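Local coordinates for uncharacterized protein DUF1470 (Jannaschia sp. CCS1, PDB 3H0N) that is uncharacterised but binds zinc through a treble-clef zinc finger and possibly acts as a transcription regulator, at residues L16-I21 and H42-D47. Residues are numbered along the deposited sequence; the frame is centred on the assembly and turned at random. Where two conformers were deposited one is given.
Sequences LDLVNI and HDLLKD
Helix-to-helix packing brings helix 10-22 against the end of the short helix 38-44, a pair that probably belongs to the ABATE domain, with L44 inserted among D17, L18 and I21. These three residues, one turn of helix 10-22, make a shallow seat for the leucine, whose two methyls divide the work. L44 CD1 faces D17, the backbone of L18 and I21. Its closest approach is to D17 CB, 3.5 Å from L44 CD1. The backbone N of L18 lies 3.7 Å from L44 CD1, and I21 CD1 is a little farther from the same methyl, at 4.2 Å. L44 CD2 turns instead to the L18 side chain, 4.0 Å from both L18 CB and L18 CD1. With CG anti to the backbone N (chi1 -179°), L44 stretches out from its own helix and delivers both methyls to the seat.

The 20 residues between the two segments include the hairpin of strands 25-27 and 30-32, so the contact closes the chain back onto the helix it has just left. L18 also touches A67 of helix 58-78, and L45 packs on F63 of that same helix, which thus lies against both partners. An alanine in place of L44 would probably open a gap against D17 CB, L18 and I21, since neither methyl would be there to meet them.

At the solvent-facing edge the contact becomes polar. One water donates to D17 OD2 at 2.8 Å and to L44 O at 2.9 Å, tying the carboxylate to the carbonyl near the end of helix 38-44. D17 CB meets the leucine methyl because it points from the helix toward L44; chi1 of -73° then sets the course of the carboxylate, placing OD2 within reach of the water. D47, past the end of helix 38-44, forms a salt bridge with R13 of helix 10-22.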
ATOM      1  N   LEU A  16      14.379   0.820   9.007  1.00 10.84           N
ATOM      2  CA  LEU A  16      15.464  -0.073   9.473  1.00 11.12           C
ATOM      3  C   LEU A  16      16.775   0.663   9.526  1.00 10.10           C
ATOM      4  O   LEU A  16      17.512   0.583  10.524  1.00 10.45           O
ATOM      5  CB  LEU A  16      15.594  -1.300   8.567  1.00 11.12           C
ATOM      6  CG  LEU A  16      14.362  -2.215   8.540  1.00 12.11           C
ATOM      7  CD1 LEU A  16      14.435  -3.154   7.310  1.00 12.64           C
ATOM      8  CD2 LEU A  16      14.207  -3.047   9.820  1.00 13.72           C
ATOM      9  N   ASP A  17      17.097   1.364   8.454  1.00  9.83           N
ATOM     10  CA  ASP A  17      18.365   2.082   8.359  1.00  9.92           C
ATOM     11  C   ASP A  17      18.480   3.206   9.423  1.00  9.04           C
ATOM     12  O   ASP A  17      19.546   3.373  10.017  1.00 10.16           O
ATOM     13  CB  ASP A  17      18.547   2.696   6.971  1.00 10.29           C
ATOM     14  CG  ASP A  17      18.867   1.672   5.899  1.00 14.87           C
ATOM     15  OD1 ASP A  17      19.138   0.508   6.239  1.00 16.99           O
ATOM     16  OD2 ASP A  17      18.871   2.103   4.720  1.00 18.07           O
ATOM     17  N   LEU A  18      17.382   3.912   9.644  1.00  9.65           N
ATOM     18  CA  LEU A  18      17.370   5.031  10.597  1.00  9.07           C
ATOM     19  C   LEU A  18      17.553   4.483  12.007  1.00  9.39           C
ATOM     20  O   LEU A  18      18.365   4.999  12.789  1.00  9.80           O
ATOM     21  CB  LEU A  18      16.065   5.831  10.457  1.00 11.25           C
ATOM     22  CG  LEU A  18      15.870   6.876  11.559  1.00 10.30           C
ATOM     23  CD1 LEU A  18      16.988   7.925  11.611  1.00  9.09           C
ATOM     24  CD2 LEU A  18      14.498   7.497  11.335  1.00 11.92           C
ATOM     25  N   VAL A  19      16.815   3.438  12.344  1.00  9.50           N
ATOM     26  CA  VAL A  19      16.978   2.821  13.670  1.00  9.88           C
ATOM     27  C   VAL A  19      18.406   2.340  13.840  1.00 10.24           C
ATOM     28  O   VAL A  19      19.009   2.514  14.908  1.00 10.62           O
ATOM     29  CB  VAL A  19      15.952   1.691  13.834  1.00 10.68           C
ATOM     30  CG1 VAL A  19      16.339   0.721  14.988  1.00 13.06           C
ATOM     31  CG2 VAL A  19      14.540   2.306  14.001  1.00 13.04           C
ATOM     32  N   ASN A  20      18.998   1.732  12.799  1.00 10.39           N
ATOM     33  CA  ASN A  20      20.323   1.148  12.940  1.00 10.18           C
ATOM     34  C   ASN A  20      21.407   2.207  13.047  1.00 10.26           C
ATOM     35  O   ASN A  20      22.421   1.998  13.704  1.00  9.76           O
ATOM     36  CB  ASN A  20      20.576   0.137  11.840  1.00 10.42           C
ATOM     37  CG  ASN A  20      19.878  -1.185  12.117  1.00  9.51           C
ATOM     38  OD1 ASN A  20      19.609  -1.508  13.273  1.00  9.82           O
ATOM     39  ND2 ASN A  20      19.576  -1.936  11.069  1.00 11.86           N
ATOM     40  N   ILE A  21      21.192   3.387  12.468  1.00  7.33           N
ATOM     41  CA  ILE A  21      22.101   4.502  12.654  1.00  8.04           C
ATOM     42  C   ILE A  21      21.973   5.075  14.070  1.00  7.39           C
ATOM     43  O   ILE A  21      22.966   5.220  14.798  1.00  8.33           O
ATOM     44  CB  ILE A  21      21.806   5.642  11.646  1.00  9.34           C
ATOM     45  CG1 ILE A  21      22.157   5.177  10.250  1.00 11.18           C
ATOM     46  CG2 ILE A  21      22.621   6.906  12.031  1.00 10.84           C
ATOM     47  CD1 ILE A  21      21.491   6.032   9.129  1.00 14.86           C
ATOM     48  N   HIS A  42      21.782  12.754   4.874  1.00  9.60           N
ATOM     49  CA  HIS A  42      21.986  12.828   3.434  1.00 10.23           C
ATOM     50  C   HIS A  42      22.075  11.435   2.785  1.00 11.30           C
ATOM     51  O   HIS A  42      21.513  11.196   1.711  1.00 14.65           O
ATOM     52  CB  HIS A  42      23.222  13.657   3.104  1.00  9.55           C
ATOM     53  CG  HIS A  42      22.971  15.136   3.149  1.00 11.49           C
ATOM     54  ND1 HIS A  42      22.684  15.864   2.017  1.00 20.70           N
ATOM     55  CD2 HIS A  42      22.943  16.013   4.178  1.00 22.64           C
ATOM     56  CE1 HIS A  42      22.508  17.133   2.347  1.00 24.01           C
ATOM     57  NE2 HIS A  42      22.641  17.248   3.657  1.00 12.82           N
ATOM     58  N   ASP A  43      22.727  10.511   3.458  0.50 10.34           N
ATOM     59  CA  ASP A  43      22.863   9.181   2.899  0.50 10.61           C
ATOM     60  C   ASP A  43      21.595   8.358   3.122  0.50 10.16           C
ATOM     61  O   ASP A  43      21.196   7.604   2.232  0.50 11.55           O
ATOM     62  CB  ASP A  43      24.065   8.485   3.501  0.50 10.35           C
ATOM     63  CG  ASP A  43      24.202   7.070   3.023  0.50 11.92           C
ATOM     64  OD1 ASP A  43      24.391   6.876   1.811  0.50 16.71           O
ATOM     65  OD2 ASP A  43      24.096   6.166   3.854  0.50 17.18           O
ATOM     66  N   LEU A  44      20.958   8.518   4.290  1.00 11.86           N
ATOM     67  CA  LEU A  44      19.695   7.855   4.572  1.00 11.37           C
ATOM     68  C   LEU A  44      18.597   8.130   3.542  1.00 11.92           C
ATOM     69  O   LEU A  44      17.860   7.224   3.120  1.00 13.46           O
ATOM     70  CB  LEU A  44      19.197   8.250   5.961  1.00 10.50           C
ATOM     71  CG  LEU A  44      17.878   7.629   6.426  1.00  9.22           C
ATOM     72  CD1 LEU A  44      18.072   6.107   6.748  1.00  9.89           C
ATOM     73  CD2 LEU A  44      17.323   8.354   7.636  1.00 10.32           C
ATOM     74  N   LEU A  45      18.485   9.405   3.155  1.00 10.88           N
ATOM     75  CA  LEU A  45      17.402   9.874   2.312  1.00 10.67           C
ATOM     76  C   LEU A  45      17.839  10.105   0.868  1.00 11.66           C
ATOM     77  O   LEU A  45      17.148  10.790   0.125  1.00 12.07           O
ATOM     78  CB  LEU A  45      16.841  11.194   2.865  1.00 12.01           C
ATOM     79  CG  LEU A  45      16.374  11.103   4.327  1.00  9.38           C
ATOM     80  CD1 LEU A  45      15.869  12.473   4.818  1.00 10.60           C
ATOM     81  CD2 LEU A  45      15.358  10.015   4.502  1.00 11.90           C
ATOM     82  N   LYS A  46      18.967   9.527   0.445  1.00 11.80           N
ATOM     83  CA  LYS A  46      19.540   9.789  -0.897  1.00 13.04           C
ATOM     84  C   LYS A  46      18.584   9.471  -2.050  1.00 13.88           C
ATOM     85  O   LYS A  46      18.698  10.039  -3.129  1.00 14.40           O
ATOM     86  CB  LYS A  46      20.835   8.987  -1.077  1.00 14.49           C
ATOM     87  CG  LYS A  46      20.616   7.463  -1.143  1.00 15.30           C
ATOM     88  CD  LYS A  46      21.941   6.693  -1.196  1.00 20.56           C
ATOM     89  CE  LYS A  46      21.698   5.232  -1.593  1.00 28.86           C
ATOM     90  N   ASP A  47      17.631   8.568  -1.852  1.00 15.21           N
ATOM     91  CA  ASP A  47      16.749   8.210  -2.985  1.00 16.00           C
ATOM     92  C   ASP A  47      15.747   9.323  -3.289  1.00 14.68           C
ATOM     93  O   ASP A  47      15.060   9.268  -4.307  1.00 17.10           O
ATOM     94  CB  ASP A  47      16.023   6.884  -2.718  1.00 17.32           C
ATOM     95  CG  ASP A  47      16.975   5.683  -2.683  1.00 28.23           C
ATOM     96  OD1 ASP A  47      18.102   5.784  -3.215  1.00 31.59           O
ATOM     97  OD2 ASP A  47      16.584   4.639  -2.115  1.00 32.84           O
TER
HETATM   98  O   HOH W   1      17.876   4.344   3.330  1.00 25.13           O